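Local coordinates for putative mandelate racemase/muconate lactonizing enzyme (Bordetella bronchiseptica, PDB 3DDM), which is of unknown function but has the two-domain build of the enolase superfamily, a helical and sheet capping domain set against a TIM-type barrel, at residues E258-V263 with A283-G287; W54-N60 with Y309-G315; F93-E97 with I117-D121; R273-Q279 with A301-C306; G148-I154 with L334-N340. The protein carries 1 engineered substitution. All blocks are in the same frame, centred on the assembly; numbering follows the deposited sequence.

Contact 1: residues E258-V263 with A283-G287; sequences ENIAGV and AKWGG
Lys284 NZ is gripped by two oxygens of Glu258, one from its side chain and one from its backbone. Glu258 OE1 is 2.7 Å from Lys284 NZ and makes a salt bridge, with the amine coming from above the carboxylate plane. Glu258 O accepts a second bond from Lys284 NZ at 2.9 Å, and here too the donor sits above the carbonyl plane. The lysine chain runs extended beyond CG, which carries NZ across to residues 258-263. The bent chain of Glu258 meets it at about a right angle. The amine also bonds to the backbone oxygen of Gln106 of the second subunit, and Trp58 offers its ring to the same lysine in a cation-pi contact. Glu258 OE2 also lies close to Asp281 OD2.

Trp285 forms the other half of the contact. Its CG stands opposite the backbone N (chi1 176°), and one ring face is turned to the chain at Ala261 and Gly262. Gly262 N lies 3.1 Å above the plane, over the middle of the indole. Ala261 CB packs on Trp285 CG at 3.8 Å. Beyond them, Val263 N is 3.6 Å from Trp285 CZ2. Gly262 is the N-cap of helix 263-272, so the indole packs against the start of that helix. Both segments are beta-alpha loops that follow barrel strands. They belong to the C-terminal end of the barrel, the end where TIM barrels carry their active sites.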
# COMPACT_ATOMS: atom_id res chain seq x y z
N GLU A 258 13.94 -5.91 6.09
CA GLU A 258 12.65 -6.55 5.86
C GLU A 258 11.70 -5.47 5.36
O GLU A 258 10.88 -5.71 4.48
CB GLU A 258 12.10 -7.11 7.18
CG GLU A 258 11.65 -8.56 7.12
CD GLU A 258 10.52 -8.80 6.12
OE1 GLU A 258 9.43 -8.22 6.29
OE2 GLU A 258 10.74 -9.59 5.16
N ASN A 259 11.83 -4.27 5.92
CA ASN A 259 10.95 -3.18 5.54
C ASN A 259 11.57 -1.93 4.93
O ASN A 259 11.16 -0.81 5.22
CB ASN A 259 10.07 -2.81 6.72
CG ASN A 259 9.19 -3.95 7.12
OD1 ASN A 259 9.34 -4.52 8.19
ND2 ASN A 259 8.28 -4.33 6.23
N ILE A 260 12.58 -2.15 4.10
CA ILE A 260 13.23 -1.09 3.38
C ILE A 260 13.06 -1.58 1.94
O ILE A 260 13.36 -2.74 1.65
CB ILE A 260 14.73 -0.99 3.76
CG1 ILE A 260 14.85 -0.62 5.24
CG2 ILE A 260 15.43 0.08 2.91
CD1 ILE A 260 16.30 -0.53 5.73
N ALA A 261 12.54 -0.73 1.07
CA ALA A 261 12.32 -1.10 -0.32
C ALA A 261 12.76 0.03 -1.24
O ALA A 261 12.68 1.20 -0.87
CB ALA A 261 10.86 -1.41 -0.56
N GLY A 262 13.22 -0.30 -2.44
CA GLY A 262 13.65 0.74 -3.35
C GLY A 262 15.13 1.02 -3.25
O GLY A 262 15.74 0.89 -2.19
N VAL A 263 15.71 1.41 -4.38
CA VAL A 263 17.13 1.70 -4.46
C VAL A 263 17.55 2.88 -3.59
O VAL A 263 18.57 2.83 -2.92
CB VAL A 263 17.53 1.97 -5.92
CG1 VAL A 263 16.50 2.93 -6.55
CG2 VAL A 263 18.93 2.56 -5.98
N ALA A 283 12.02 -11.30 -2.17
CA ALA A 283 10.65 -11.61 -2.61
C ALA A 283 9.69 -10.45 -2.28
O ALA A 283 8.55 -10.41 -2.75
CB ALA A 283 10.16 -12.90 -1.97
N LYS A 284 10.16 -9.52 -1.45
CA LYS A 284 9.36 -8.38 -1.06
C LYS A 284 9.66 -7.22 -2.00
O LYS A 284 8.75 -6.51 -2.43
CB LYS A 284 9.67 -7.98 0.38
CG LYS A 284 8.45 -7.90 1.28
CD LYS A 284 8.85 -7.59 2.72
CE LYS A 284 7.66 -7.08 3.50
NZ LYS A 284 8.07 -6.48 4.80
N TRP A 285 10.95 -7.03 -2.32
CA TRP A 285 11.35 -5.95 -3.22
C TRP A 285 12.56 -6.24 -4.13
O TRP A 285 13.51 -6.93 -3.76
CB TRP A 285 11.64 -4.66 -2.45
CG TRP A 285 12.14 -3.59 -3.37
CD1 TRP A 285 11.39 -2.78 -4.18
CD2 TRP A 285 13.52 -3.33 -3.72
NE1 TRP A 285 12.21 -2.04 -5.01
CE2 TRP A 285 13.51 -2.35 -4.75
CE3 TRP A 285 14.75 -3.83 -3.26
CZ2 TRP A 285 14.69 -1.87 -5.33
CZ3 TRP A 285 15.92 -3.34 -3.83
CH2 TRP A 285 15.88 -2.37 -4.86
N GLY A 286 12.49 -5.67 -5.34
CA GLY A 286 13.56 -5.78 -6.31
C GLY A 286 13.90 -7.12 -6.93
O GLY A 286 14.33 -7.17 -8.09
N GLY A 287 13.71 -8.20 -6.18
CA GLY A 287 14.05 -9.51 -6.72
C GLY A 287 15.55 -9.53 -6.87
O GLY A 287 16.26 -8.84 -6.13

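Contact 2: residues W54-N60 with Y309-G315; sequences WGEVWCN and YLGAGIG
Glu56, Tyr309 and Ile314 carry this join between the capping domain and the barrel domain. Its theme is a carboxylate set at the N-terminus of a helix. Glu56, on strand 52-56, reaches toward helix 313-325. Its extended chain, with CG turned away from the backbone N (chi1 -168°), puts both oxygens among backbone N-H groups. Glu56 OE1 accepts from Gly315 N at 2.7 Å, and the donor stands well above the carboxylate plane. Glu56 OE2 receives Ala312 N at 2.7 Å on its syn lone pair. These amides lie at and just after the N-cap, Ala312, so the helix end probably stabilises the negative charge.

Tyr309 OH gives Glu56 OE2 a second bond, 2.8 Å long, also from above the plane. The ring and carboxylate planes are 77° apart, and OE2 lies at the ring edge. Gly311 N and Gly315 CA flank opposite faces of the phenol, each toward the rim. Tyr309 CE1 also approaches Trp58 CD1 at 4.0 Å, at the edge of the indole.

Ile314 adds the apolar part. Ile314 CG2 lies against the strand backbone, 3.6 Å from Gly55 C. Leu42 of strand 37-46 touches both Ile314 and Glu56. One water finishes the polar network: it accepts from Cys59 N at 3.1 Å and donates to Tyr309 OH at 3.0 Å.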
# COMPACT_ATOMS: atom_id res chain seq x y z
N TRP A 54 10.06 -19.84 -12.48
CA TRP A 54 9.23 -19.71 -11.28
C TRP A 54 9.69 -18.69 -10.26
O TRP A 54 10.89 -18.45 -10.10
CB TRP A 54 9.11 -21.07 -10.58
CG TRP A 54 8.39 -22.10 -11.38
CD1 TRP A 54 8.94 -22.99 -12.26
CD2 TRP A 54 6.98 -22.35 -11.38
NE1 TRP A 54 7.95 -23.78 -12.80
CE2 TRP A 54 6.74 -23.41 -12.28
CE3 TRP A 54 5.89 -21.78 -10.70
CZ2 TRP A 54 5.47 -23.92 -12.52
CZ3 TRP A 54 4.61 -22.29 -10.93
CH2 TRP A 54 4.42 -23.34 -11.84
N GLY A 55 8.73 -18.10 -9.56
CA GLY A 55 9.04 -17.12 -8.54
C GLY A 55 8.00 -17.12 -7.43
O GLY A 55 7.00 -17.85 -7.49
N GLU A 56 8.24 -16.31 -6.41
CA GLU A 56 7.31 -16.20 -5.28
C GLU A 56 7.08 -14.73 -4.94
O GLU A 56 7.99 -13.91 -5.02
CB GLU A 56 7.88 -16.92 -4.04
CG GLU A 56 6.84 -17.10 -2.94
CD GLU A 56 7.27 -18.04 -1.81
OE1 GLU A 56 7.89 -19.09 -2.10
OE2 GLU A 56 6.97 -17.73 -0.64
N VAL A 57 5.85 -14.39 -4.58
CA VAL A 57 5.55 -13.02 -4.21
C VAL A 57 5.26 -12.99 -2.72
O VAL A 57 4.33 -13.65 -2.25
CB VAL A 57 4.32 -12.47 -4.96
CG1 VAL A 57 4.02 -11.05 -4.48
CG2 VAL A 57 4.57 -12.48 -6.45
N TRP A 58 6.06 -12.24 -1.97
CA TRP A 58 5.89 -12.12 -0.53
C TRP A 58 4.43 -11.83 -0.22
O TRP A 58 3.78 -11.02 -0.90
CB TRP A 58 6.75 -10.98 0.00
CG TRP A 58 6.69 -10.84 1.49
CD1 TRP A 58 7.45 -11.51 2.41
CD2 TRP A 58 5.79 -10.01 2.25
NE1 TRP A 58 7.08 -11.15 3.69
CE2 TRP A 58 6.06 -10.24 3.62
CE3 TRP A 58 4.77 -9.11 1.90
CZ2 TRP A 58 5.36 -9.58 4.64
CZ3 TRP A 58 4.07 -8.47 2.91
CH2 TRP A 58 4.37 -8.71 4.26
N CYS A 59 3.89 -12.49 0.81
CA CYS A 59 2.50 -12.25 1.15
C CYS A 59 2.12 -12.68 2.56
O CYS A 59 0.98 -13.07 2.80
CB CYS A 59 1.58 -12.94 0.14
SG CYS A 59 1.49 -14.74 0.32
N ASN A 60 3.06 -12.63 3.49
CA ASN A 60 2.72 -13.06 4.84
C ASN A 60 1.64 -12.19 5.48
O ASN A 60 0.72 -12.71 6.10
CB ASN A 60 3.96 -13.11 5.73
CG ASN A 60 4.84 -14.31 5.43
OD1 ASN A 60 4.36 -15.44 5.40
ND2 ASN A 60 6.12 -14.06 5.19
N TYR A 309 13.91 -15.66 4.71
CA TYR A 309 12.61 -15.72 4.07
C TYR A 309 11.67 -16.58 4.91
O TYR A 309 11.96 -17.76 5.19
CB TYR A 309 12.74 -16.29 2.64
CG TYR A 309 11.49 -16.03 1.85
CD1 TYR A 309 11.09 -14.73 1.57
CD2 TYR A 309 10.62 -17.07 1.54
CE1 TYR A 309 9.84 -14.46 1.02
CE2 TYR A 309 9.37 -16.81 0.99
CZ TYR A 309 8.98 -15.50 0.75
OH TYR A 309 7.71 -15.23 0.30
N LEU A 310 10.56 -16.00 5.35
CA LEU A 310 9.60 -16.73 6.17
C LEU A 310 8.36 -17.14 5.36
O LEU A 310 7.30 -17.44 5.92
CB LEU A 310 9.18 -15.90 7.39
CG LEU A 310 10.17 -15.25 8.38
CD1 LEU A 310 11.39 -16.14 8.61
CD2 LEU A 310 10.61 -13.90 7.83
N GLY A 311 8.49 -17.17 4.04
CA GLY A 311 7.36 -17.57 3.22
C GLY A 311 7.47 -19.02 2.82
O GLY A 311 7.93 -19.85 3.61
N ALA A 312 7.07 -19.33 1.59
CA ALA A 312 7.12 -20.69 1.07
C ALA A 312 8.51 -21.04 0.54
O ALA A 312 9.42 -20.20 0.55
CB ALA A 312 6.07 -20.87 -0.03
N GLY A 313 8.67 -22.27 0.06
CA GLY A 313 9.95 -22.74 -0.44
C GLY A 313 10.61 -22.02 -1.60
O GLY A 313 11.83 -21.82 -1.59
N ILE A 314 9.83 -21.64 -2.61
CA ILE A 314 10.40 -20.97 -3.78
C ILE A 314 11.18 -19.72 -3.39
O ILE A 314 12.33 -19.54 -3.81
CB ILE A 314 9.29 -20.59 -4.78
CG1 ILE A 314 8.60 -21.87 -5.29
CG2 ILE A 314 9.88 -19.84 -5.97
CD1 ILE A 314 9.53 -22.81 -6.04
N GLY A 315 10.57 -18.88 -2.57
CA GLY A 315 11.22 -17.65 -2.14
C GLY A 315 12.45 -17.94 -1.32
O GLY A 315 13.45 -17.24 -1.42
O HOH W 1 5.42 -14.85 2.15

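Contact 3: residues F93-E97 with I117-D121; sequences FAHLE and IAGLD
Two neighbouring helices of the capping domain, 89-98 and 110-131, pack here through Ile117, Phe93 and Leu96. They run nearly antiparallel, at 162°, and the axes of the short segments come within 10.4 Å. Ile117 is the centre of the contact, and its two branches divide the work. Ile117 CG2, opposite the backbone N, points at the rim of the Phe93 ring and lies 3.4 Å from Phe93 CE1, near the ring plane. CD1 takes the other direction. Ile117 CD1 rests against the helix 89-98 backbone, 3.6 Å from Leu96 O, and meets Leu96 CB at 3.8 Å. CD1 also approaches Glu97 N, so Ile117 as a whole is received by Phe93, Leu96 and Glu97.

A turn further along, Leu120 CD1 touches Leu96 CD1 more loosely, at 4.4 Å. Leu77 of helix 65-81 packs on both Ile117 and Leu120, and Leu80 and Leu81 cover Leu96, so the apolar seam is shared by a third helix.

The other flank is more polar. Asp121 OD2 lies 3.6 Å from Phe93 CB, but its bonding partner is Ser289 OG of helix 287-300. Glu97 lays its CG 3.9 Å above one face of the Phe93 ring, toward the rim, while its OE2 receives a weak bond from Trp285 NE1. This edge thus faces the barrel domain. The leucine and isoleucine seam is part of the helical bundle that, with a three-stranded antiparallel sheet, makes up the N-terminal domain of the enolase superfamily.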
# COMPACT_ATOMS: atom_id res chain seq x y z
N PHE A 93 12.43 -5.41 -15.09
CA PHE A 93 12.19 -4.92 -13.75
C PHE A 93 12.01 -3.41 -13.78
O PHE A 93 11.03 -2.87 -13.26
CB PHE A 93 13.36 -5.28 -12.84
CG PHE A 93 13.25 -4.71 -11.47
CD1 PHE A 93 12.17 -5.06 -10.64
CD2 PHE A 93 14.20 -3.82 -10.99
CE1 PHE A 93 12.05 -4.51 -9.36
CE2 PHE A 93 14.09 -3.26 -9.71
CZ PHE A 93 13.01 -3.61 -8.89
N ALA A 94 12.96 -2.72 -14.41
CA ALA A 94 12.90 -1.27 -14.51
C ALA A 94 11.66 -0.81 -15.28
O ALA A 94 11.14 0.29 -15.05
CB ALA A 94 14.16 -0.74 -15.18
N HIS A 95 11.18 -1.63 -16.20
CA HIS A 95 10.02 -1.25 -16.97
C HIS A 95 8.78 -1.32 -16.09
O HIS A 95 7.95 -0.41 -16.09
CB HIS A 95 9.85 -2.15 -18.20
CG HIS A 95 8.69 -1.79 -19.06
ND1 HIS A 95 7.60 -2.62 -19.23
CD2 HIS A 95 8.44 -0.68 -19.80
CE1 HIS A 95 6.73 -2.04 -20.04
NE2 HIS A 95 7.21 -0.87 -20.40
N LEU A 96 8.67 -2.40 -15.31
CA LEU A 96 7.52 -2.61 -14.44
C LEU A 96 7.40 -1.57 -13.35
O LEU A 96 6.29 -1.15 -13.01
CB LEU A 96 7.53 -4.01 -13.84
CG LEU A 96 7.27 -5.14 -14.84
CD1 LEU A 96 7.09 -6.43 -14.08
CD2 LEU A 96 6.04 -4.82 -15.67
N GLU A 97 8.53 -1.15 -12.79
CA GLU A 97 8.50 -0.13 -11.75
C GLU A 97 8.00 1.18 -12.35
O GLU A 97 7.04 1.78 -11.86
CB GLU A 97 9.88 0.09 -11.12
CG GLU A 97 10.33 -1.02 -10.18
CD GLU A 97 11.42 -0.57 -9.21
OE1 GLU A 97 12.50 -0.13 -9.68
OE2 GLU A 97 11.21 -0.67 -7.98
N ILE A 117 6.04 -7.41 -8.26
CA ILE A 117 7.13 -7.18 -9.19
C ILE A 117 8.34 -8.03 -8.80
O ILE A 117 8.95 -8.67 -9.65
CB ILE A 117 7.52 -5.67 -9.24
CG1 ILE A 117 6.41 -4.88 -9.97
CG2 ILE A 117 8.83 -5.47 -9.97
CD1 ILE A 117 6.71 -3.39 -10.19
N ALA A 118 8.68 -8.06 -7.52
CA ALA A 118 9.82 -8.87 -7.06
C ALA A 118 9.62 -10.36 -7.42
O ALA A 118 10.54 -11.02 -7.88
CB ALA A 118 10.01 -8.71 -5.55
N GLY A 119 8.41 -10.87 -7.19
CA GLY A 119 8.14 -12.26 -7.52
C GLY A 119 8.36 -12.55 -9.00
O GLY A 119 8.90 -13.60 -9.36
N LEU A 120 7.92 -11.63 -9.87
CA LEU A 120 8.09 -11.81 -11.31
C LEU A 120 9.55 -11.70 -11.74
O LEU A 120 9.94 -12.31 -12.75
CB LEU A 120 7.24 -10.79 -12.08
CG LEU A 120 5.76 -11.16 -12.16
CD1 LEU A 120 4.97 -10.06 -12.85
CD2 LEU A 120 5.62 -12.47 -12.91
N ASP A 121 10.36 -10.95 -11.00
CA ASP A 121 11.77 -10.83 -11.36
C ASP A 121 12.47 -12.15 -11.03
O ASP A 121 13.32 -12.63 -11.79
CB ASP A 121 12.45 -9.69 -10.61
CG ASP A 121 13.86 -9.40 -11.15
OD1 ASP A 121 14.85 -9.83 -10.51
OD2 ASP A 121 13.95 -8.77 -12.24

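Contact 4: residues R273-Q279 with A301-C306; sequences RSLRVMQ and AGLRYC
Leu303 sits against Met278, Arg273 and Arg276 where two parallel strands of the TIM-type barrel begin. Leu303 CD1 meets Met278 CE at 3.5 Å. The other branch reaches the arginines instead. Leu303 CD2 lies over one face of the Arg273 guanidinium, 3.6 Å from Arg273 NH2. The Leu303 and Arg276 side chains cross at about a right angle. The same Arg273 group holds Ala301 O end-on with two nitrogens. Arg273 NH2 is 2.7 Å from Ala301 O, nearly along the C=O axis, and Arg273 NH1 is 3.0 Å from Ala301 O, on a lone pair. The oxygen lies in the guanidinium plane. A bend at chi3 (73°) turns the group round to this carbonyl.

Next comes the strand pairing. Arg304 N bonds to Arg276 O at 3.0 Å, and Met278 N bonds to Arg304 O at 2.9 Å. A weak bond from Cys306 N to Met278 O continues the ladder. Val277 and Arg304 lie side by side on one face, where Val277 CG1 also touches Cys306 CB at 3.9 Å. Trp229 packs on this face, and the end of Arg304 bonds to Pro332 O. Met278 and Tyr305 point to the other face, against helix 287-300.

That helix links the two strands in a beta-alpha-beta crossover, and its C-terminal end leads directly into Ala301 and Leu303. It closes in a Schellman motif with Gly302, at positive phi, as the C-prime residue. Leu303 N bonds back to Val298 O, and Gly302 N to Val299 O.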
# COMPACT_ATOMS: atom_id res chain seq x y z
N ARG A 273 25.00 3.73 7.90
CA ARG A 273 25.68 2.61 8.54
C ARG A 273 25.22 2.41 9.99
O ARG A 273 25.97 1.93 10.83
CB ARG A 273 27.20 2.81 8.48
CG ARG A 273 27.75 3.03 7.07
CD ARG A 273 29.22 3.38 7.10
NE ARG A 273 30.03 2.22 7.44
CZ ARG A 273 30.37 1.27 6.57
NH1 ARG A 273 29.96 1.35 5.31
NH2 ARG A 273 31.09 0.24 6.97
N SER A 274 23.97 2.79 10.27
CA SER A 274 23.40 2.60 11.59
C SER A 274 23.08 1.11 11.65
O SER A 274 23.26 0.45 12.68
CB SER A 274 22.12 3.43 11.76
OG SER A 274 22.42 4.81 11.77
N LEU A 275 22.60 0.59 10.52
CA LEU A 275 22.33 -0.83 10.39
C LEU A 275 23.64 -1.45 9.91
O LEU A 275 24.22 -0.99 8.92
CB LEU A 275 21.24 -1.08 9.33
CG LEU A 275 19.86 -0.49 9.59
CD1 LEU A 275 18.95 -0.79 8.41
CD2 LEU A 275 19.29 -1.06 10.88
N ARG A 276 24.14 -2.47 10.60
CA ARG A 276 25.38 -3.11 10.17
C ARG A 276 25.09 -4.45 9.50
O ARG A 276 25.98 -5.06 8.90
CB ARG A 276 26.34 -3.27 11.34
CG ARG A 276 26.98 -1.97 11.74
CD ARG A 276 28.07 -2.16 12.76
NE ARG A 276 29.24 -1.36 12.41
CZ ARG A 276 30.08 -1.66 11.43
NH1 ARG A 276 29.89 -2.75 10.69
NH2 ARG A 276 31.10 -0.85 11.16
N VAL A 277 23.84 -4.87 9.59
CA VAL A 277 23.39 -6.11 8.98
C VAL A 277 22.17 -5.72 8.14
O VAL A 277 21.10 -5.43 8.67
CB VAL A 277 22.99 -7.15 10.05
CG1 VAL A 277 22.53 -8.44 9.40
CG2 VAL A 277 24.16 -7.40 10.98
N MET A 278 22.36 -5.67 6.82
CA MET A 278 21.26 -5.31 5.94
C MET A 278 20.61 -6.59 5.44
O MET A 278 21.30 -7.52 5.02
CB MET A 278 21.75 -4.44 4.78
CG MET A 278 21.34 -2.96 4.95
SD MET A 278 22.73 -1.79 4.95
CE MET A 278 23.67 -2.42 6.35
N GLN A 279 19.28 -6.63 5.51
CA GLN A 279 18.50 -7.80 5.16
C GLN A 279 17.41 -7.59 4.11
O GLN A 279 16.21 -7.70 4.41
CB GLN A 279 17.85 -8.35 6.44
CG GLN A 279 18.80 -8.43 7.63
CD GLN A 279 18.06 -8.57 8.96
OE1 GLN A 279 17.31 -7.67 9.36
NE2 GLN A 279 18.27 -9.69 9.65
N ALA A 301 30.86 -2.64 1.38
CA ALA A 301 30.95 -1.54 2.33
C ALA A 301 31.38 -2.01 3.72
O ALA A 301 31.33 -1.24 4.68
CB ALA A 301 29.62 -0.82 2.42
N GLY A 302 31.78 -3.27 3.83
CA GLY A 302 32.21 -3.79 5.12
C GLY A 302 31.09 -4.14 6.08
O GLY A 302 31.30 -4.22 7.28
N LEU A 303 29.89 -4.36 5.55
CA LEU A 303 28.75 -4.72 6.39
C LEU A 303 28.26 -6.13 6.05
O LEU A 303 28.63 -6.68 5.02
CB LEU A 303 27.64 -3.70 6.18
CG LEU A 303 28.08 -2.25 6.41
CD1 LEU A 303 26.96 -1.30 6.01
CD2 LEU A 303 28.47 -2.06 7.88
N ARG A 304 27.45 -6.72 6.93
CA ARG A 304 26.92 -8.07 6.71
C ARG A 304 25.61 -8.08 5.93
O ARG A 304 24.74 -7.24 6.14
CB ARG A 304 26.63 -8.80 8.02
CG ARG A 304 27.79 -8.99 8.95
CD ARG A 304 27.36 -9.83 10.15
NE ARG A 304 27.01 -11.19 9.76
CZ ARG A 304 26.66 -12.14 10.63
NH1 ARG A 304 26.61 -11.87 11.93
NH2 ARG A 304 26.37 -13.36 10.20
N TYR A 305 25.48 -9.06 5.04
CA TYR A 305 24.27 -9.25 4.27
C TYR A 305 23.70 -10.59 4.71
O TYR A 305 24.20 -11.65 4.33
CB TYR A 305 24.56 -9.28 2.77
CG TYR A 305 23.45 -9.93 1.97
CD1 TYR A 305 22.14 -9.47 2.07
CD2 TYR A 305 23.72 -11.00 1.12
CE1 TYR A 305 21.11 -10.07 1.33
CE2 TYR A 305 22.70 -11.60 0.37
CZ TYR A 305 21.39 -11.13 0.48
OH TYR A 305 20.38 -11.69 -0.27
N CYS A 306 22.66 -10.56 5.54
CA CYS A 306 22.03 -11.78 6.03
C CYS A 306 20.55 -11.81 5.72
O CYS A 306 19.74 -11.30 6.49
CB CYS A 306 22.23 -11.90 7.54
SG CYS A 306 23.95 -12.07 8.03

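Contact 5: residues G148-I154 with L334-N340; sequences GVYASGI and LLGVDAN. Engineered in segment 334-340: Gly336 (natural residue Glu).
Val149 and Val337 meet on the outer side of two parallel barrel strands, with Val149 CB 4.1 Å from Val337 CG2. Strands 146-154 and 334-338 are the first and last of the TIM-type barrel, so their pairing closes it. Leu335 joins the valines on this side, and Leu316 of helix 313-325 covers Leu335 and Val337. On the other face the Tyr150 ring lies over the backbone of Gly336, an engineered residue (Glu in the natural sequence). Gly336 CA is 3.5 Å from the centroid of the Tyr150 ring in a CH-pi contact, 22° off the ring normal. The ring gets there because CG stands between the backbone N and the carbonyl carbon (chi1 71°), which folds it across the neighbouring strand. Leu334 CB packs at 3.9 Å from Tyr150 CD1, and Leu334 O lies at the ring edge. The hydroxyl bonds to Lys175 of the next strand.

The backbones alternate as donors and acceptors. Leu335 N bonds to Gly148 O at 3.0 Å, and Leu335 O takes Tyr150 N. Tyr150 O takes Val337 N at 2.9 Å, nearly straight at the hydrogen (176°). Val337 O then accepts Ser152 N at 2.7 Å. Last in the ladder, Ala339 N bonds to Ser152 O at 2.9 Å, while Ala339 CB reaches Ile154 CG1.

Beyond it the strand end turns polar. Asp338 turns OD2 to a salt bridge with Arg38 of the capping domain. Asp338 OD1 closes an Asx turn, accepting Asn340 N at 3.1 Å.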
# COMPACT_ATOMS: atom_id res chain seq x y z
N GLY A 148 25.44 -20.81 5.13
CA GLY A 148 24.99 -21.08 6.48
C GLY A 148 23.53 -20.66 6.67
O GLY A 148 23.00 -19.88 5.87
N VAL A 149 22.88 -21.19 7.70
CA VAL A 149 21.49 -20.85 7.97
C VAL A 149 21.27 -20.69 9.47
O VAL A 149 22.14 -21.03 10.29
CB VAL A 149 20.51 -21.95 7.48
CG1 VAL A 149 20.74 -22.23 6.02
CG2 VAL A 149 20.69 -23.22 8.29
N TYR A 150 20.11 -20.15 9.84
CA TYR A 150 19.75 -19.98 11.24
C TYR A 150 18.25 -20.18 11.42
O TYR A 150 17.47 -19.88 10.52
CB TYR A 150 20.20 -18.60 11.78
CG TYR A 150 19.45 -17.36 11.30
CD1 TYR A 150 19.89 -16.65 10.17
CD2 TYR A 150 18.32 -16.89 11.98
CE1 TYR A 150 19.22 -15.49 9.74
CE2 TYR A 150 17.65 -15.74 11.57
CZ TYR A 150 18.10 -15.04 10.45
OH TYR A 150 17.42 -13.90 10.04
N ALA A 151 17.86 -20.74 12.55
CA ALA A 151 16.46 -20.96 12.85
C ALA A 151 15.94 -19.57 13.16
O ALA A 151 16.42 -18.91 14.09
CB ALA A 151 16.31 -21.88 14.06
N SER A 152 14.98 -19.11 12.37
CA SER A 152 14.45 -17.77 12.54
C SER A 152 13.04 -17.71 13.09
O SER A 152 12.18 -18.48 12.70
CB SER A 152 14.51 -17.03 11.20
OG SER A 152 14.03 -15.71 11.31
N GLY A 153 12.82 -16.77 14.01
CA GLY A 153 11.49 -16.57 14.56
C GLY A 153 10.96 -17.51 15.62
O GLY A 153 9.81 -17.92 15.56
N ILE A 154 11.81 -17.85 16.59
CA ILE A 154 11.44 -18.71 17.70
C ILE A 154 10.54 -17.91 18.65
O ILE A 154 10.95 -16.85 19.14
CB ILE A 154 12.70 -19.15 18.46
CG1 ILE A 154 13.55 -20.03 17.54
CG2 ILE A 154 12.33 -19.84 19.76
CD1 ILE A 154 15.00 -20.08 17.92
N LEU A 334 24.33 -15.28 6.71
CA LEU A 334 23.49 -16.40 7.14
C LEU A 334 22.08 -16.23 6.62
O LEU A 334 21.49 -15.15 6.73
CB LEU A 334 23.48 -16.51 8.66
CG LEU A 334 24.83 -16.81 9.33
CD1 LEU A 334 24.60 -17.29 10.75
CD2 LEU A 334 25.56 -17.88 8.54
N LEU A 335 21.54 -17.31 6.05
CA LEU A 335 20.19 -17.30 5.51
C LEU A 335 19.26 -17.78 6.62
O LEU A 335 19.50 -18.83 7.22
CB LEU A 335 20.12 -18.23 4.30
CG LEU A 335 18.83 -18.41 3.48
CD1 LEU A 335 18.08 -19.61 3.98
CD2 LEU A 335 17.98 -17.16 3.52
N GLY A 336 18.23 -16.99 6.91
CA GLY A 336 17.28 -17.34 7.96
C GLY A 336 16.15 -18.19 7.45
O GLY A 336 15.54 -17.88 6.42
N VAL A 337 15.85 -19.26 8.16
CA VAL A 337 14.79 -20.17 7.78
C VAL A 337 13.73 -20.19 8.88
O VAL A 337 14.07 -20.27 10.07
CB VAL A 337 15.33 -21.62 7.58
CG1 VAL A 337 14.25 -22.52 7.02
CG2 VAL A 337 16.54 -21.59 6.65
N ASP A 338 12.46 -20.09 8.48
CA ASP A 338 11.33 -20.10 9.41
C ASP A 338 11.45 -21.29 10.37
O ASP A 338 11.55 -22.44 9.94
CB ASP A 338 10.02 -20.21 8.64
CG ASP A 338 8.82 -19.79 9.46
OD1 ASP A 338 8.85 -19.91 10.70
OD2 ASP A 338 7.83 -19.33 8.84
N ALA A 339 11.41 -21.03 11.67
CA ALA A 339 11.54 -22.10 12.65
C ALA A 339 10.31 -22.98 12.78
O ALA A 339 10.42 -24.16 13.12
CB ALA A 339 11.91 -21.51 14.01
N ASN A 340 9.14 -22.41 12.51
CA ASN A 340 7.86 -23.12 12.62
C ASN A 340 7.54 -24.00 11.43
O ASN A 340 8.05 -23.79 10.34
CB ASN A 340 6.73 -22.11 12.83
CG ASN A 340 6.97 -21.24 14.06
OD1 ASN A 340 7.80 -20.32 14.02
ND2 ASN A 340 6.27 -21.53 15.15

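Contacts 4 and 5 both pair parallel barrel strands by backbone bonds, and they meet where Cys306 touches Leu334. Contact 5 is buried. Contact 4 is only partly so, with arginines at its outer end. Contact 1 joins loops at the end of the barrel and is also partly buried; its chemistry is a charged pair beside an indole. Contact 3 is a buried, apolar helix seam within the capping domain, about 27 Å from contact 5 between centres. Contact 2 is buried and polar, and bridges the two domains. It touches contact 1 through Trp58 and Ala283, contact 3 through Val57 and Gly119, and contact 5 through Tyr309 and Gly336.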